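PDB 1HH5: cytochrome c3 from Desulfuromonas acetoxidans, which carries electrons through its three covalently bound c-type hemes, passing them from a dehydrogenase to ferredoxin in sulfate respiration. Local coordinates for residues I37-K42 with D47-C52. Sequence-based numbering, arbitrary orientation.
With HEC (heme c), chain C.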
ATOM      1  N   ILE A  37       2.573  10.261  -0.437  1.00 23.06           N
ATOM      2  CA  ILE A  37       2.821   9.650   0.865  1.00 21.91           C
ATOM      3  C   ILE A  37       4.130   8.880   0.738  1.00 21.74           C
ATOM      4  O   ILE A  37       4.231   7.953  -0.066  1.00 22.12           O
ATOM      5  CB  ILE A  37       1.699   8.662   1.256  1.00 21.10           C
ATOM      6  CG1 ILE A  37       0.392   9.419   1.506  1.00 20.89           C
ATOM      7  CG2 ILE A  37       2.101   7.887   2.504  1.00 22.14           C
ATOM      8  CD1 ILE A  37      -0.782   8.511   1.868  1.00 19.46           C
ATOM      9  N   ALA A  38       5.128   9.276   1.520  1.00 20.71           N
ATOM     10  CA  ALA A  38       6.440   8.637   1.488  1.00 20.21           C
ATOM     11  C   ALA A  38       6.352   7.181   1.918  1.00 20.23           C
ATOM     12  O   ALA A  38       5.951   6.879   3.044  1.00 20.10           O
ATOM     13  CB  ALA A  38       7.414   9.390   2.400  1.00 20.14           C
ATOM     14  N   ILE A  39       6.732   6.282   1.020  1.00 19.26           N
ATOM     15  CA  ILE A  39       6.689   4.860   1.324  1.00 19.80           C
ATOM     16  C   ILE A  39       8.074   4.236   1.404  1.00 19.91           C
ATOM     17  O   ILE A  39       8.839   4.279   0.443  1.00 20.48           O
ATOM     18  CB  ILE A  39       5.883   4.077   0.259  1.00 18.52           C
ATOM     19  CG1 ILE A  39       4.423   4.534   0.250  1.00 18.69           C
ATOM     20  CG2 ILE A  39       5.966   2.579   0.541  1.00 18.64           C
ATOM     21  CD1 ILE A  39       3.697   4.342   1.576  1.00 17.42           C
ATOM     22  N   ASP A  40       8.398   3.666   2.560  1.00 20.91           N
ATOM     23  CA  ASP A  40       9.672   2.984   2.734  1.00 21.30           C
ATOM     24  C   ASP A  40       9.397   1.717   3.537  1.00 20.80           C
ATOM     25  O   ASP A  40       8.264   1.469   3.942  1.00 19.31           O
ATOM     26  CB  ASP A  40      10.702   3.867   3.455  1.00 22.64           C
ATOM     27  CG  ASP A  40      10.419   4.030   4.942  1.00 24.12           C
ATOM     28  OD1 ASP A  40       9.297   3.734   5.396  1.00 25.18           O
ATOM     29  OD2 ASP A  40      11.337   4.470   5.662  1.00 26.87           O
ATOM     30  N   LYS A  41      10.426   0.911   3.750  1.00 20.90           N
ATOM     31  CA  LYS A  41      10.270  -0.329   4.499  1.00 22.07           C
ATOM     32  C   LYS A  41       9.506  -0.131   5.809  1.00 21.73           C
ATOM     33  O   LYS A  41       8.539  -0.839   6.083  1.00 21.92           O
ATOM     34  CB  LYS A  41      11.648  -0.936   4.788  1.00 23.50           C
ATOM     35  CG  LYS A  41      11.606  -2.222   5.590  1.00 25.70           C
ATOM     36  CD  LYS A  41      13.002  -2.804   5.792  1.00 27.67           C
ATOM     37  CE  LYS A  41      12.944  -4.064   6.643  1.00 28.60           C
ATOM     38  NZ  LYS A  41      14.287  -4.665   6.879  1.00 29.74           N
ATOM     39  N   LYS A  42       9.926   0.841   6.612  1.00 21.54           N
ATOM     40  CA  LYS A  42       9.271   1.079   7.893  1.00 22.06           C
ATOM     41  C   LYS A  42       7.802   1.488   7.797  1.00 21.62           C
ATOM     42  O   LYS A  42       6.957   0.936   8.500  1.00 21.90           O
ATOM     43  CB  LYS A  42      10.056   2.116   8.703  1.00 23.45           C
ATOM     44  CG  LYS A  42      11.475   1.664   9.035  1.00 25.47           C
ATOM     45  CD  LYS A  42      12.140   2.545  10.081  1.00 26.85           C
ATOM     46  CE  LYS A  42      11.494   2.373  11.448  1.00 28.24           C
ATOM     47  NZ  LYS A  42      12.158   3.212  12.487  1.00 28.33           N
ATOM     48  N   ASP A  47       1.850   1.537   9.456  1.00 19.80           N
ATOM     49  CA  ASP A  47       0.670   2.323   9.115  1.00 19.98           C
ATOM     50  C   ASP A  47       0.379   2.685   7.663  1.00 18.44           C
ATOM     51  O   ASP A  47      -0.782   2.854   7.305  1.00 18.78           O
ATOM     52  CB  ASP A  47       0.667   3.604   9.952  1.00 22.89           C
ATOM     53  CG  ASP A  47       0.531   3.327  11.433  1.00 25.59           C
ATOM     54  OD1 ASP A  47      -0.115   2.323  11.805  1.00 27.22           O
ATOM     55  OD2 ASP A  47       1.064   4.123  12.231  1.00 28.60           O
ATOM     56  N   ALA A  48       1.401   2.822   6.827  1.00 15.96           N
ATOM     57  CA  ALA A  48       1.142   3.181   5.435  1.00 15.46           C
ATOM     58  C   ALA A  48       0.517   2.045   4.620  1.00 15.00           C
ATOM     59  O   ALA A  48      -0.220   2.301   3.666  1.00 13.49           O
ATOM     60  CB  ALA A  48       2.432   3.669   4.761  1.00 14.45           C
ATOM     61  N   CYS A  49       0.788   0.798   5.004  1.00 14.62           N
ATOM     62  CA  CYS A  49       0.252  -0.348   4.265  1.00 14.71           C
ATOM     63  C   CYS A  49      -0.283  -1.531   5.077  1.00 14.59           C
ATOM     64  O   CYS A  49      -1.485  -1.826   5.071  1.00 14.26           O
ATOM     65  CB  CYS A  49       1.321  -0.901   3.317  1.00 14.50           C
ATOM     66  SG  CYS A  49       1.969   0.253   2.069  1.00 13.44           S
ATOM     67  N   LYS A  50       0.632  -2.216   5.753  1.00 14.65           N
ATOM     68  CA  LYS A  50       0.319  -3.419   6.518  1.00 16.21           C
ATOM     69  C   LYS A  50      -0.765  -3.318   7.594  1.00 15.59           C
ATOM     70  O   LYS A  50      -1.662  -4.161   7.661  1.00 14.74           O
ATOM     71  CB  LYS A  50       1.613  -3.965   7.133  1.00 17.88           C
ATOM     72  CG  LYS A  50       1.487  -5.328   7.784  1.00 20.88           C
ATOM     73  CD  LYS A  50       2.843  -5.785   8.291  1.00 22.47           C
ATOM     74  CE  LYS A  50       2.733  -7.046   9.119  1.00 24.20           C
ATOM     75  NZ  LYS A  50       2.118  -8.164   8.349  1.00 26.21           N
ATOM     76  N   THR A  51      -0.681  -2.302   8.443  1.00 15.92           N
ATOM     77  CA  THR A  51      -1.668  -2.147   9.506  1.00 16.13           C
ATOM     78  C   THR A  51      -3.114  -2.210   9.012  1.00 15.50           C
ATOM     79  O   THR A  51      -3.938  -2.901   9.598  1.00 15.29           O
ATOM     80  CB  THR A  51      -1.460  -0.831  10.272  1.00 16.55           C
ATOM     81  OG1 THR A  51      -0.125  -0.794  10.789  1.00 16.61           O
ATOM     82  CG2 THR A  51      -2.445  -0.734  11.432  1.00 17.39           C
ATOM     83  N   CYS A  52      -3.438  -1.493   7.941  1.00 15.10           N
ATOM     84  CA  CYS A  52      -4.808  -1.538   7.442  1.00 15.36           C
ATOM     85  C   CYS A  52      -5.206  -2.930   6.963  1.00 15.65           C
ATOM     86  O   CYS A  52      -6.350  -3.352   7.140  1.00 15.87           O
ATOM     87  CB  CYS A  52      -5.005  -0.552   6.292  1.00 15.69           C
ATOM     88  SG  CYS A  52      -6.665  -0.670   5.563  1.00 14.12           S
TER
HETATM   89 FE   HEC C  70      -3.773  -2.574   0.348  1.00 12.06          FE
HETATM   90  CHA HEC C  70      -5.353  -5.252  -1.077  1.00 13.46           C
HETATM   91  CHB HEC C  70      -0.866  -3.409  -1.361  1.00 11.06           C
HETATM   92  CHC HEC C  70      -2.203   0.122   1.690  1.00  9.56           C
HETATM   93  CHD HEC C  70      -6.604  -1.790   2.101  1.00 11.76           C
HETATM   94  NA  HEC C  70      -3.235  -3.993  -0.923  1.00 11.83           N
HETATM   95  C1A HEC C  70      -4.012  -5.053  -1.380  1.00 13.31           C
HETATM   96  C2A HEC C  70      -3.203  -5.963  -2.177  1.00 14.51           C
HETATM   97  C3A HEC C  70      -1.947  -5.457  -2.261  1.00 13.16           C
HETATM   98  C4A HEC C  70      -1.975  -4.220  -1.517  1.00 12.11           C
HETATM   99  CMA HEC C  70      -0.728  -6.097  -2.927  1.00 12.86           C
HETATM  100  CAA HEC C  70      -3.664  -7.311  -2.639  1.00 18.01           C
HETATM  101  CBA HEC C  70      -3.969  -7.485  -4.118  1.00 23.63           C
HETATM  102  CGA HEC C  70      -4.914  -6.438  -4.655  1.00 25.79           C
HETATM  103  O1A HEC C  70      -4.432  -5.389  -5.137  1.00 28.74           O
HETATM  104  O2A HEC C  70      -6.141  -6.661  -4.588  1.00 29.40           O
HETATM  105  NB  HEC C  70      -1.950  -1.830   0.195  1.00  9.66           N
HETATM  106  C1B HEC C  70      -0.861  -2.283  -0.540  1.00 10.60           C
HETATM  107  C2B HEC C  70       0.284  -1.419  -0.370  1.00  9.09           C
HETATM  108  C3B HEC C  70      -0.108  -0.401   0.420  1.00  8.72           C
HETATM  109  C4B HEC C  70      -1.487  -0.667   0.788  1.00 10.22           C
HETATM  110  CMB HEC C  70       1.700  -1.723  -0.835  1.00  9.62           C
HETATM  111  CAB HEC C  70       0.694   0.814   0.885  1.00  8.63           C
HETATM  112  CBB HEC C  70       1.320   1.620  -0.248  1.00  8.03           C
HETATM  113  NC  HEC C  70      -4.254  -1.187   1.688  1.00 10.44           N
HETATM  114  C1C HEC C  70      -3.483  -0.155   2.143  1.00 10.97           C
HETATM  115  C2C HEC C  70      -4.205   0.638   3.129  1.00 10.41           C
HETATM  116  C3C HEC C  70      -5.454   0.098   3.263  1.00 11.24           C
HETATM  117  C4C HEC C  70      -5.478  -1.025   2.353  1.00 11.46           C
HETATM  118  CMC HEC C  70      -3.625   1.809   3.894  1.00 11.70           C
HETATM  119  CAC HEC C  70      -6.634   0.504   4.153  1.00 11.94           C
HETATM  120  CBC HEC C  70      -6.699   1.944   4.653  1.00 11.90           C
HETATM  121  ND  HEC C  70      -5.567  -3.320   0.475  1.00 11.86           N
HETATM  122  C1D HEC C  70      -6.655  -2.825   1.177  1.00 12.51           C
HETATM  123  C2D HEC C  70      -7.862  -3.576   0.866  1.00 14.22           C
HETATM  124  C3D HEC C  70      -7.471  -4.600   0.103  1.00 15.31           C
HETATM  125  C4D HEC C  70      -6.074  -4.435  -0.199  1.00 14.06           C
HETATM  126  CMD HEC C  70      -9.314  -3.293   1.269  1.00 14.38           C
HETATM  127  CAD HEC C  70      -8.370  -5.787  -0.158  1.00 19.76           C
HETATM  128  CBD HEC C  70      -8.977  -5.863  -1.528  1.00 23.51           C
HETATM  129  CGD HEC C  70     -10.228  -6.710  -1.536  1.00 26.61           C
HETATM  130  O1D HEC C  70     -10.230  -7.760  -0.859  1.00 28.44           O
HETATM  131  O2D HEC C  70     -11.204  -6.330  -2.218  1.00 28.49           O
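A single methyl group, CD1 of Ile39, carries almost the whole contact between 37-42 and 47-52: it presses on CB of Ala48 at 3.5 Å, closer than methyl groups normally settle, and lies more loosely beside the sulfur of a heme-bound cysteine. That cysteine, Cys49, opens the CXXCH heme-attachment motif of this three-heme cytochrome, which Cys52 and the axial ligand His53 complete. The contact is an example of packing organised around the hemes: the methyl sits against both a protein side chain and the heme's own CBB carbon. Ile39 turns CG1 away from its own carbonyl carbon (chi1 -63°), and a bent chain end (chi2 -60°) brings CD1 over to Ala48, while CBB of the heme lies 4.0 Å from the same methyl. Ile37 and Ile39 also touch a second heme, and Asp40 and Lys41 a third, so 37-42 runs past all three cofactors. Just beyond, Asp40 is the N-cap of helix 41-44, its OD1 accepting a hydrogen bond from the backbone N of Ser43. Cys49 occupies the corresponding position before helix 50-53, whose first turn spaces the two thioether links. Cys49 SG is bonded to heme CAB and Cys52 SG to CAC, each at 1.8 Å, and Ile39 CD1 stands 4.5 Å from Cys49 SG.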